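Local atomic coordinates of HRDC domain-containing protein (Bifidobacterium adolescentis ATCC 15703, PDB entry 3CYM), a protein that is of unknown function but probably binds nucleic acid and degrades it as a 3'-5' exonuclease of the ribonuclease D kind. Residues A[156-159]-A[164-167]; A[216-221]-A[235-240]; A[225-228]-A[233-236]; A[270-273]-A[277-280]; A[285-290]-A[305-310]. One frame throughout, in Å; residues are numbered along the deposited sequence. Where two conformers were deposited one is given.

Interaction 1: A[156-159]-A[164-167]; sequences WSYR and DWRN
Trp-156 and Trp-165 form the central aromatic pair of this contact: the indole of Trp-165 turns its edge toward the face of Trp-156. The two six-membered rings have centroids 5.5 Å apart and planes inclined at 59°, an edge-to-face arrangement. CE3 of Trp-165 lies above that face, off-centre toward its rim. Tyr-158 adds a third ring to the cluster, but it meets Trp-165 obliquely.

Apolar packing completes the aromatic contacts. CB of Trp-165 sits 3.9 Å from CZ3 of Trp-156, while CB of Tyr-158 presses to 3.6 Å from CZ3 of Trp-165. In Tyr-158 the ring carbon CG lies opposite the backbone N (chi1 -160°), which carries the phenol away from helix 163-174 and leaves CB as the point of touch.

Polar contact is slight, and no hydrogen bond crosses between the segments. The backbone O of Trp-165 comes to 3.4 Å from CH2 of Trp-156, near the plane of that ring and at its edge. Within the loop, Arg-159 NH1 donates to Trp-156 O at 2.8 Å and to Tyr-158 O as well, the guanidinium folding back over its own loop; its NE makes a salt bridge with Asp-73.

Trp-156 also touches Trp-58 and Leu-59 of strand 57-65. The loop thus packs between the sheet and helix 163-174. It is the Trp-156 side chain that brings the cluster near the metal, about 7 Å from a bound sodium ion; the acidic ligands Asp-44, Glu-46 and Asp-172 are consistent with a DEDD-type exonuclease fold.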
# COMPACT_ATOMS: atom_id res chain seq x y z
N TRP A 156 -3.18 -15.64 0.66
CA TRP A 156 -4.61 -15.59 1.01
C TRP A 156 -5.55 -16.18 -0.02
O TRP A 156 -6.75 -16.29 0.24
CB TRP A 156 -5.02 -14.17 1.41
CG TRP A 156 -4.38 -13.79 2.70
CD1 TRP A 156 -3.23 -13.07 2.86
CD2 TRP A 156 -4.82 -14.16 4.01
NE1 TRP A 156 -2.94 -12.95 4.21
CE2 TRP A 156 -3.90 -13.61 4.93
CE3 TRP A 156 -5.92 -14.89 4.50
CZ2 TRP A 156 -4.04 -13.76 6.32
CZ3 TRP A 156 -6.05 -15.04 5.88
CH2 TRP A 156 -5.12 -14.48 6.77
N SER A 157 -5.01 -16.59 -1.16
CA SER A 157 -5.78 -17.29 -2.20
C SER A 157 -5.95 -18.79 -1.92
O SER A 157 -6.65 -19.47 -2.67
CB SER A 157 -5.13 -17.11 -3.57
OG SER A 157 -3.92 -17.83 -3.67
N TYR A 158 -5.31 -19.28 -0.86
CA TYR A 158 -5.40 -20.69 -0.47
C TYR A 158 -6.83 -21.02 -0.02
O TYR A 158 -7.37 -20.37 0.87
CB TYR A 158 -4.41 -20.99 0.66
CG TYR A 158 -4.05 -22.45 0.84
CD1 TYR A 158 -4.86 -23.31 1.58
CD2 TYR A 158 -2.88 -22.98 0.27
CE1 TYR A 158 -4.53 -24.66 1.74
CE2 TYR A 158 -2.54 -24.33 0.42
CZ TYR A 158 -3.38 -25.16 1.16
OH TYR A 158 -3.06 -26.50 1.34
N ARG A 159 -7.46 -22.01 -0.66
CA ARG A 159 -8.77 -22.51 -0.24
C ARG A 159 -8.71 -24.01 0.05
O ARG A 159 -8.05 -24.74 -0.67
CB ARG A 159 -9.87 -22.21 -1.27
CG ARG A 159 -10.11 -20.73 -1.58
CD ARG A 159 -10.82 -20.02 -0.44
NE ARG A 159 -11.09 -18.62 -0.77
CZ ARG A 159 -10.25 -17.61 -0.56
NH1 ARG A 159 -9.05 -17.81 -0.01
NH2 ARG A 159 -10.61 -16.38 -0.90
N ASP A 164 -6.15 -21.25 11.69
CA ASP A 164 -5.18 -20.27 12.21
C ASP A 164 -5.22 -18.94 11.45
O ASP A 164 -5.14 -17.86 12.07
CB ASP A 164 -3.76 -20.82 12.16
CG ASP A 164 -3.52 -21.93 13.16
OD1 ASP A 164 -3.86 -21.76 14.35
OD2 ASP A 164 -2.97 -22.98 12.75
N TRP A 165 -5.35 -19.04 10.12
CA TRP A 165 -5.41 -17.88 9.22
C TRP A 165 -6.70 -17.11 9.42
O TRP A 165 -6.69 -15.87 9.45
CB TRP A 165 -5.33 -18.33 7.76
CG TRP A 165 -4.01 -18.92 7.32
CD1 TRP A 165 -3.03 -19.44 8.11
CD2 TRP A 165 -3.57 -19.09 5.97
NE1 TRP A 165 -1.99 -19.91 7.33
CE2 TRP A 165 -2.30 -19.71 6.01
CE3 TRP A 165 -4.13 -18.77 4.72
CZ2 TRP A 165 -1.57 -20.01 4.86
CZ3 TRP A 165 -3.41 -19.06 3.58
CH2 TRP A 165 -2.14 -19.69 3.65
N ARG A 166 -7.81 -17.84 9.53
CA ARG A 166 -9.12 -17.26 9.82
C ARG A 166 -9.08 -16.52 11.15
O ARG A 166 -9.66 -15.46 11.29
CB ARG A 166 -10.21 -18.33 9.85
CG ARG A 166 -10.71 -18.77 8.47
CD ARG A 166 -11.99 -19.59 8.55
NE ARG A 166 -11.75 -20.99 8.91
CZ ARG A 166 -11.99 -21.52 10.10
NH1 ARG A 166 -12.50 -20.79 11.08
NH2 ARG A 166 -11.74 -22.81 10.32
N ASN A 167 -8.36 -17.10 12.12
CA ASN A 167 -8.14 -16.50 13.44
C ASN A 167 -7.35 -15.19 13.36
O ASN A 167 -7.72 -14.19 14.00
CB ASN A 167 -7.46 -17.51 14.37
CG ASN A 167 -7.33 -17.00 15.78
OD1 ASN A 167 -8.28 -16.48 16.35
ND2 ASN A 167 -6.15 -17.16 16.35

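Interaction 2: A[216-221]-A[235-240]; sequences IPWMHV and AIVRAL
Trp-218 lies against Arg-238, where a short 3-10 segment of the loop 216-221 packs on helix 231-250 of the HRDC domain. The segments come closest at these same two residues, with CA atoms 5.7 Å apart.

Trp-218 has its CG wedged between the backbone N and the carbonyl carbon (chi1 69°), a crowded position that stands the indole up against the helix. Arg-238 answers by running its aliphatic stem over one face of the ring. Its CG makes a CH-pi contact with the five-membered ring, 3.6 Å from the centroid and only 7° off the ring normal. CB, nearer the helix, lies 3.8 Å from Trp-218 CD2. The stem stays extended as far as CD and then bends at chi3 (55°), so the guanidinium is tilted to the indole instead of lying flat on it. Its NH1 is held by a hydrogen bond to Glu-329 O, which gives the charged end a partner beyond the ring.

Val-237, one residue earlier on the helix, serves both loop side chains with a single methyl. CG1 lies beside the carbonyl carbon and meets the edge of the indole at CE3, 3.9 Å away. Pro-331 and Trp-241 also touch Trp-218, while Ile-265 and Asp-261 of helix 261-270 touch Val-221, so these two buried side chains are enclosed by helices 231-250 and 261-270 and by the loop of Pro-331. Val-221 and Val-237 reach toward each other tip to tip, CG2 of Val-221 standing 3.9 Å from CG1 of Val-237.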
# COMPACT_ATOMS: atom_id res chain seq x y z
N ILE A 216 6.63 5.68 -14.64
CA ILE A 216 7.01 4.72 -15.67
C ILE A 216 7.35 3.35 -15.05
O ILE A 216 8.48 3.09 -14.67
CB ILE A 216 8.06 5.33 -16.67
CG1 ILE A 216 8.26 4.42 -17.89
CG2 ILE A 216 9.38 5.72 -16.00
CD1 ILE A 216 8.49 5.21 -19.18
N PRO A 217 6.32 2.49 -14.92
CA PRO A 217 6.39 1.20 -14.24
C PRO A 217 7.55 0.26 -14.62
O PRO A 217 8.21 -0.29 -13.72
CB PRO A 217 5.03 0.57 -14.58
CG PRO A 217 4.13 1.75 -14.68
CD PRO A 217 4.95 2.75 -15.41
N TRP A 218 7.84 0.11 -15.92
CA TRP A 218 8.90 -0.80 -16.36
C TRP A 218 10.31 -0.44 -15.88
O TRP A 218 11.22 -1.27 -15.93
CB TRP A 218 8.89 -1.00 -17.89
CG TRP A 218 9.29 0.20 -18.72
CD1 TRP A 218 8.44 1.09 -19.32
CD2 TRP A 218 10.62 0.61 -19.08
NE1 TRP A 218 9.16 2.02 -20.02
CE2 TRP A 218 10.50 1.76 -19.88
CE3 TRP A 218 11.90 0.12 -18.79
CZ2 TRP A 218 11.61 2.44 -20.40
CZ3 TRP A 218 13.01 0.79 -19.31
CH2 TRP A 218 12.85 1.94 -20.10
N MET A 219 10.48 0.79 -15.42
CA MET A 219 11.78 1.31 -15.00
C MET A 219 12.14 0.78 -13.61
O MET A 219 13.26 0.99 -13.13
CB MET A 219 11.75 2.84 -15.03
CG MET A 219 13.09 3.51 -15.26
SD MET A 219 13.87 3.11 -16.83
CE MET A 219 15.36 4.09 -16.69
N HIS A 220 11.20 0.07 -13.00
CA HIS A 220 11.32 -0.39 -11.61
C HIS A 220 11.76 -1.85 -11.51
O HIS A 220 11.30 -2.60 -10.65
CB HIS A 220 10.03 -0.11 -10.85
CG HIS A 220 9.80 1.34 -10.60
ND1 HIS A 220 10.01 1.93 -9.38
CD2 HIS A 220 9.43 2.34 -11.44
CE1 HIS A 220 9.75 3.22 -9.46
NE2 HIS A 220 9.41 3.50 -10.70
N VAL A 221 12.66 -2.23 -12.42
CA VAL A 221 13.34 -3.52 -12.39
C VAL A 221 14.59 -3.30 -11.54
O VAL A 221 15.30 -2.32 -11.75
CB VAL A 221 13.73 -3.94 -13.82
CG1 VAL A 221 14.65 -5.14 -13.81
CG2 VAL A 221 12.47 -4.21 -14.67
N ALA A 235 15.45 -0.81 -24.02
CA ALA A 235 14.40 -1.31 -24.90
C ALA A 235 14.08 -2.79 -24.65
O ALA A 235 12.93 -3.20 -24.75
CB ALA A 235 14.78 -1.11 -26.35
N ILE A 236 15.10 -3.57 -24.30
CA ILE A 236 14.94 -4.97 -23.94
C ILE A 236 14.23 -5.12 -22.58
O ILE A 236 13.27 -5.89 -22.46
CB ILE A 236 16.32 -5.73 -23.99
CG1 ILE A 236 16.78 -5.85 -25.45
CG2 ILE A 236 16.22 -7.12 -23.37
CD1 ILE A 236 18.23 -6.16 -25.64
N VAL A 237 14.70 -4.37 -21.59
CA VAL A 237 14.05 -4.30 -20.28
C VAL A 237 12.57 -3.89 -20.40
O VAL A 237 11.70 -4.55 -19.84
CB VAL A 237 14.79 -3.34 -19.32
CG1 VAL A 237 14.00 -3.13 -18.04
CG2 VAL A 237 16.18 -3.89 -18.99
N ARG A 238 12.30 -2.83 -21.16
CA ARG A 238 10.93 -2.40 -21.43
C ARG A 238 10.07 -3.51 -22.02
O ARG A 238 8.96 -3.75 -21.54
CB ARG A 238 10.91 -1.20 -22.39
CG ARG A 238 9.54 -0.57 -22.53
CD ARG A 238 9.57 0.69 -23.37
NE ARG A 238 10.18 0.48 -24.69
CZ ARG A 238 10.22 1.40 -25.65
NH1 ARG A 238 10.80 1.12 -26.81
NH2 ARG A 238 9.68 2.60 -25.46
N ALA A 239 10.59 -4.18 -23.05
CA ALA A 239 9.84 -5.21 -23.78
C ALA A 239 9.58 -6.45 -22.91
O ALA A 239 8.47 -6.99 -22.93
CB ALA A 239 10.58 -5.59 -25.05
N LEU A 240 10.59 -6.87 -22.16
CA LEU A 240 10.48 -7.99 -21.22
C LEU A 240 9.54 -7.73 -20.05
O LEU A 240 8.71 -8.58 -19.72
CB LEU A 240 11.86 -8.40 -20.69
CG LEU A 240 12.76 -9.21 -21.62
CD1 LEU A 240 14.10 -9.33 -20.96
CD2 LEU A 240 12.20 -10.60 -21.91

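Interaction 3: A[225-228]-A[233-236]; sequences TEVM and ALAI
Leu-234 meets Val-227 and Met-228 as the loop 225-228 folds back on the start of helix 231-250. Its CB leaves the helix at an angle to the loop, and the first torsion then sets CG beside the backbone N (chi1 -72°), which swings the branched end closer. CG reaches the carbonyl of Val-227, 3.8 Å from its O. There the chain forks. CD1 lies 3.6 Å from Met-228 O and 3.9 Å from Met-228 CA, so this methyl rests on backbone. CD2 turns instead to a side chain, with Val-227 CG1 3.8 Å away; Met-228 CG is a more distant neighbour at 4.5 Å.

Leu-234 and Val-227 run alongside each other, pointing opposite ways. CG1 of Val-227 is shared between two helix residues, since it also lies 3.8 Å from CB of Ala-233. No hydrogen bond joins the segments, and the contact is plain apolar packing.

Around it, Lys-269 of helix 261-270 touches Val-227 and Ala-268 of the same helix touches Ala-233. Val-227 thus packs on both helix 231-250 and helix 261-270, in the all-helical HRDC region.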
# COMPACT_ATOMS: atom_id res chain seq x y z
N THR A 225 19.95 0.36 -13.04
CA THR A 225 20.96 1.39 -13.11
C THR A 225 22.23 0.91 -13.83
O THR A 225 22.91 1.69 -14.49
CB THR A 225 21.27 1.99 -11.70
OG1 THR A 225 22.26 3.02 -11.81
CG2 THR A 225 21.73 0.92 -10.73
N GLU A 226 22.48 -0.40 -13.76
CA GLU A 226 23.62 -1.03 -14.40
C GLU A 226 23.50 -1.09 -15.93
O GLU A 226 24.42 -1.54 -16.61
CB GLU A 226 23.78 -2.45 -13.86
CG GLU A 226 23.95 -2.57 -12.35
CD GLU A 226 23.98 -4.01 -11.87
OE1 GLU A 226 24.01 -4.93 -12.73
OE2 GLU A 226 23.96 -4.24 -10.64
N VAL A 227 22.36 -0.61 -16.44
CA VAL A 227 21.97 -0.79 -17.84
C VAL A 227 21.47 0.54 -18.44
O VAL A 227 21.25 0.66 -19.65
CB VAL A 227 20.95 -2.01 -17.94
CG1 VAL A 227 19.66 -1.68 -18.67
CG2 VAL A 227 21.63 -3.25 -18.50
N MET A 228 21.36 1.57 -17.58
CA MET A 228 20.84 2.89 -17.96
C MET A 228 21.62 3.70 -19.00
O MET A 228 21.06 4.59 -19.64
CB MET A 228 20.60 3.74 -16.71
CG MET A 228 19.14 3.80 -16.27
SD MET A 228 18.94 4.21 -14.52
CE MET A 228 19.77 5.80 -14.40
N ALA A 233 19.53 -1.84 -24.38
CA ALA A 233 19.28 -2.68 -23.21
C ALA A 233 17.99 -2.25 -22.53
O ALA A 233 17.21 -3.08 -22.09
CB ALA A 233 20.44 -2.60 -22.24
N LEU A 234 17.77 -0.94 -22.48
CA LEU A 234 16.56 -0.39 -21.89
C LEU A 234 15.32 -0.75 -22.69
O LEU A 234 14.28 -1.03 -22.11
CB LEU A 234 16.69 1.12 -21.70
CG LEU A 234 17.65 1.54 -20.57
CD1 LEU A 234 17.91 3.05 -20.58
CD2 LEU A 234 17.16 1.07 -19.20
N ALA A 235 15.45 -0.81 -24.02
CA ALA A 235 14.40 -1.31 -24.90
C ALA A 235 14.08 -2.79 -24.65
O ALA A 235 12.93 -3.20 -24.75
CB ALA A 235 14.78 -1.11 -26.35
N ILE A 236 15.10 -3.57 -24.30
CA ILE A 236 14.94 -4.97 -23.94
C ILE A 236 14.23 -5.12 -22.58
O ILE A 236 13.27 -5.89 -22.46
CB ILE A 236 16.32 -5.73 -23.99
CG1 ILE A 236 16.78 -5.85 -25.45
CG2 ILE A 236 16.22 -7.12 -23.37
CD1 ILE A 236 18.23 -6.16 -25.64

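Interaction 4: A[270-273]-A[277-280]; sequences RKPH and QFRS
Gln-277 and His-273 share the main polar link of this contact, with the amide oxygen OE1 taking both bonds. The backbone N of His-273 donates to OE1 at 2.7 Å, nearly straight at 165°, and lies in the carbonyl plane of the amide. His-273 ND1 adds a weak bond to the same oxygen at 3.2 Å; OE1 meets the imidazole at its edge. The extended Gln-277 chain carries the amide across to the loop, ring and amide planes standing 37° apart. The other half of the amide is used too: NE2 donates to a water at 2.9 Å, and that water also hydrogen-bonds to His-273 ND1, bridging the two side chains.

The contact folds the link between helices 261-270 and 275-279 of the HRDC domain onto the second helix, and Lys-271 marks the turn by leaving helical geometry with positive phi. Its NZ points elsewhere, to a salt bridge with Asp-230 and a bond to Ala-268 O. Gln-277 N is taken by Asn-274 OD1, at the start of the second helix.

Pro-272 supplies the apolar floor. Its CB lies 3.9 Å from CB of Gln-277, and its CG meets the edge of the Phe-278 ring. Phe-278 itself continues inward to Pro-312 and Ile-319 of helix 312-323.

At the far end of the contact, the backbone O of Ser-280 receives a bond from a second water, which accepts from Arg-270 NH1 at 3.0 Å.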
# COMPACT_ATOMS: atom_id res chain seq x y z
N ARG A 270 23.55 -8.88 -22.29
CA ARG A 270 24.15 -9.83 -23.21
C ARG A 270 23.59 -9.78 -24.63
O ARG A 270 24.31 -10.10 -25.58
CB ARG A 270 24.01 -11.25 -22.66
CG ARG A 270 24.90 -11.55 -21.49
CD ARG A 270 25.62 -12.86 -21.77
NE ARG A 270 25.71 -13.72 -20.60
CZ ARG A 270 25.94 -15.03 -20.65
NH1 ARG A 270 26.10 -15.64 -21.82
NH2 ARG A 270 26.01 -15.73 -19.53
N LYS A 271 22.33 -9.37 -24.76
CA LYS A 271 21.61 -9.32 -26.05
C LYS A 271 21.77 -10.58 -26.94
O LYS A 271 22.44 -10.52 -27.97
CB LYS A 271 22.00 -8.06 -26.83
CG LYS A 271 22.09 -6.80 -25.99
CD LYS A 271 22.39 -5.59 -26.85
CE LYS A 271 22.21 -4.31 -26.08
NZ LYS A 271 23.06 -4.30 -24.87
N PRO A 272 21.17 -11.72 -26.53
CA PRO A 272 21.20 -12.91 -27.38
C PRO A 272 20.48 -12.70 -28.72
O PRO A 272 19.33 -12.27 -28.75
CB PRO A 272 20.49 -13.96 -26.52
CG PRO A 272 19.61 -13.18 -25.60
CD PRO A 272 20.40 -11.95 -25.29
N HIS A 273 21.17 -12.98 -29.82
CA HIS A 273 20.63 -12.72 -31.16
C HIS A 273 19.99 -13.97 -31.76
O HIS A 273 19.25 -13.88 -32.75
CB HIS A 273 21.73 -12.20 -32.09
CG HIS A 273 22.36 -10.93 -31.63
ND1 HIS A 273 23.58 -10.89 -30.98
CD2 HIS A 273 21.94 -9.64 -31.71
CE1 HIS A 273 23.88 -9.64 -30.69
NE2 HIS A 273 22.90 -8.86 -31.11
N GLN A 277 22.49 -18.61 -28.44
CA GLN A 277 22.95 -17.50 -27.59
C GLN A 277 22.01 -17.30 -26.40
O GLN A 277 22.44 -16.85 -25.34
CB GLN A 277 23.07 -16.21 -28.39
CG GLN A 277 24.34 -16.12 -29.21
CD GLN A 277 24.61 -14.71 -29.72
OE1 GLN A 277 23.70 -13.95 -30.01
NE2 GLN A 277 25.89 -14.37 -29.83
N PHE A 278 20.74 -17.62 -26.60
CA PHE A 278 19.75 -17.56 -25.53
C PHE A 278 19.96 -18.67 -24.51
O PHE A 278 19.86 -18.43 -23.30
CB PHE A 278 18.34 -17.64 -26.14
CG PHE A 278 17.23 -17.48 -25.14
CD1 PHE A 278 16.79 -16.22 -24.76
CD2 PHE A 278 16.58 -18.60 -24.62
CE1 PHE A 278 15.75 -16.08 -23.84
CE2 PHE A 278 15.55 -18.47 -23.71
CZ PHE A 278 15.12 -17.21 -23.33
N ARG A 279 20.25 -19.88 -25.00
CA ARG A 279 20.45 -21.05 -24.13
C ARG A 279 21.68 -20.96 -23.23
O ARG A 279 21.73 -21.60 -22.18
CB ARG A 279 20.48 -22.34 -24.95
CG ARG A 279 19.11 -22.76 -25.45
CD ARG A 279 19.15 -24.19 -26.00
NE ARG A 279 20.02 -24.31 -27.17
CZ ARG A 279 19.62 -24.13 -28.42
NH1 ARG A 279 18.35 -23.82 -28.68
NH2 ARG A 279 20.48 -24.25 -29.42
N SER A 280 22.66 -20.14 -23.65
CA SER A 280 23.87 -19.91 -22.86
C SER A 280 23.58 -19.13 -21.58
O SER A 280 24.34 -19.22 -20.61
CB SER A 280 24.93 -19.19 -23.70
OG SER A 280 24.48 -17.91 -24.09
O HOH W 1 27.29 -18.25 -20.82
O HOH W 2 26.49 -11.63 -30.40

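Interaction 5: A[285-290]-A[305-310]; sequences NERVRI and PIQRKI
Arg-287 and Gln-307 bring the backbones nearest, CA to CA 6.6 Å, where the loop 285-290 passes helix 304-307 and a type I turn runs from Gln-307 to Ile-310. Across that gap the Gln-307 side chain does most of the work. CG stands beside the backbone N (chi1 -69°) and the chain is extended beyond it, which delivers the amide to the loop.

Both ends of the amide are gripped. NE2 donates to Val-288 O at 2.9 Å, with a bent N-H...O angle of 139°, and gives another bond to Leu-257 O. OE1 accepts from Arg-287 NH1 at 3.0 Å; the donor sits above the carbonyl plane, while OE1 lies close to the guanidinium plane. Bonds to three residues fix the amide's rotation. The contact joins the last residues of the HRDC region, 285-290, to the short helix 304-307 ahead of helix 312-323, and the bond to Leu-257 adds helix 255-258.

Arg-287 crosses the glutamine at about a right angle, its planar group 72° from the amide. The bend at chi3 folds the guanidinium back toward OE1, and CD packs 3.7 Å from CB of Gln-307. NH2 forms a salt bridge with Glu-301. Val-288 CB lies beside the same amide, 3.7 Å from Gln-307 NE2.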
# COMPACT_ATOMS: atom_id res chain seq x y z
N ASN A 285 16.36 -19.67 -18.91
CA ASN A 285 15.92 -20.99 -19.38
C ASN A 285 15.42 -21.91 -18.26
O ASN A 285 14.97 -23.03 -18.52
CB ASN A 285 17.02 -21.69 -20.18
CG ASN A 285 17.23 -21.08 -21.54
OD1 ASN A 285 16.72 -21.57 -22.54
ND2 ASN A 285 17.97 -19.97 -21.58
N GLU A 286 15.51 -21.45 -17.02
CA GLU A 286 15.01 -22.23 -15.89
C GLU A 286 13.91 -21.51 -15.15
O GLU A 286 13.85 -20.27 -15.14
CB GLU A 286 16.15 -22.59 -14.94
CG GLU A 286 16.85 -23.89 -15.29
CD GLU A 286 18.29 -23.94 -14.82
OE1 GLU A 286 18.60 -23.31 -13.79
OE2 GLU A 286 19.11 -24.60 -15.50
N ARG A 287 13.05 -22.31 -14.52
CA ARG A 287 11.96 -21.83 -13.68
C ARG A 287 12.50 -21.08 -12.47
O ARG A 287 13.49 -21.49 -11.87
CB ARG A 287 11.12 -23.04 -13.24
CG ARG A 287 9.96 -22.70 -12.34
CD ARG A 287 9.01 -23.87 -12.20
NE ARG A 287 9.50 -24.97 -11.35
CZ ARG A 287 9.44 -25.00 -10.02
NH1 ARG A 287 8.95 -23.97 -9.34
NH2 ARG A 287 9.89 -26.06 -9.37
N VAL A 288 11.85 -19.97 -12.14
CA VAL A 288 12.16 -19.18 -10.95
C VAL A 288 11.87 -20.01 -9.70
O VAL A 288 10.79 -20.59 -9.57
CB VAL A 288 11.35 -17.84 -10.94
CG1 VAL A 288 11.45 -17.12 -9.60
CG2 VAL A 288 11.80 -16.93 -12.07
N ARG A 289 12.85 -20.08 -8.80
CA ARG A 289 12.71 -20.86 -7.57
C ARG A 289 12.90 -19.99 -6.33
O ARG A 289 13.98 -19.45 -6.09
CB ARG A 289 13.68 -22.05 -7.56
CG ARG A 289 13.32 -23.16 -8.56
CD ARG A 289 12.52 -24.30 -7.91
NE ARG A 289 13.38 -25.38 -7.43
CZ ARG A 289 12.94 -26.46 -6.77
NH1 ARG A 289 13.80 -27.39 -6.38
NH2 ARG A 289 11.65 -26.61 -6.49
N ILE A 290 11.84 -19.85 -5.55
CA ILE A 290 11.91 -19.09 -4.31
C ILE A 290 12.45 -19.98 -3.20
O ILE A 290 11.79 -20.95 -2.79
CB ILE A 290 10.53 -18.46 -3.90
CG1 ILE A 290 9.93 -17.63 -5.04
CG2 ILE A 290 10.66 -17.64 -2.60
CD1 ILE A 290 10.79 -16.46 -5.54
N PRO A 305 3.16 -25.28 -11.69
CA PRO A 305 2.46 -25.57 -12.96
C PRO A 305 2.09 -24.35 -13.81
O PRO A 305 1.98 -24.49 -15.03
CB PRO A 305 1.19 -26.29 -12.50
CG PRO A 305 1.56 -26.89 -11.18
CD PRO A 305 2.39 -25.82 -10.55
N ILE A 306 1.91 -23.19 -13.19
CA ILE A 306 1.70 -21.94 -13.93
C ILE A 306 3.05 -21.46 -14.49
O ILE A 306 3.13 -21.03 -15.64
CB ILE A 306 1.00 -20.83 -13.07
CG1 ILE A 306 -0.47 -21.17 -12.83
CG2 ILE A 306 1.03 -19.48 -13.77
CD1 ILE A 306 -0.75 -21.90 -11.54
N GLN A 307 4.10 -21.57 -13.68
CA GLN A 307 5.43 -21.16 -14.12
C GLN A 307 5.88 -21.96 -15.34
O GLN A 307 6.41 -21.39 -16.29
CB GLN A 307 6.45 -21.32 -12.99
CG GLN A 307 6.28 -20.35 -11.86
CD GLN A 307 7.24 -20.64 -10.74
OE1 GLN A 307 7.13 -21.66 -10.06
NE2 GLN A 307 8.20 -19.75 -10.54
N ARG A 308 5.63 -23.28 -15.32
CA ARG A 308 5.97 -24.20 -16.41
C ARG A 308 5.18 -23.91 -17.69
O ARG A 308 5.56 -24.34 -18.77
CB ARG A 308 5.67 -25.66 -16.01
CG ARG A 308 6.48 -26.23 -14.85
CD ARG A 308 6.18 -27.71 -14.67
NE ARG A 308 5.86 -28.06 -13.28
CZ ARG A 308 4.68 -28.52 -12.87
NH1 ARG A 308 3.69 -28.72 -13.75
NH2 ARG A 308 4.48 -28.80 -11.59
N LYS A 309 4.05 -23.22 -17.54
CA LYS A 309 3.15 -22.92 -18.67
C LYS A 309 3.75 -21.84 -19.58
O LYS A 309 3.41 -21.73 -20.75
CB LYS A 309 1.79 -22.47 -18.16
CG LYS A 309 0.60 -23.05 -18.89
CD LYS A 309 -0.10 -24.11 -18.03
CE LYS A 309 -1.11 -23.46 -17.08
NZ LYS A 309 -1.70 -24.45 -16.12
N ILE A 310 4.64 -21.04 -19.01
CA ILE A 310 5.36 -20.02 -19.76
C ILE A 310 6.76 -20.55 -20.06
O ILE A 310 7.52 -20.87 -19.15
CB ILE A 310 5.32 -18.67 -19.02
CG1 ILE A 310 3.93 -18.06 -19.18
CG2 ILE A 310 6.33 -17.70 -19.57
CD1 ILE A 310 3.22 -17.79 -17.90

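From the N terminus, interaction 1 closes a short loop inside the exonuclease region, joining the approach to helix 163-174 back onto that helix. Interaction 2 closes the loop after helix 193-207 on helix 231-250. Interaction 3 starts inside that span and ends on the same part of the helix, sharing Ala-235 and Ile-236; the others follow in series. Interaction 4 closes the link between helices 261-270 and 275-279, where Lys-271 touches Ile-236. Interaction 5 closes a longer excursion that includes helix 296-301 and touches interaction 4 through Asn-285. Interactions 2 to 5 thus tie together the helical HRDC region; interaction 5 comes within about 9 Å (nearest atoms) of interaction 1, without touching.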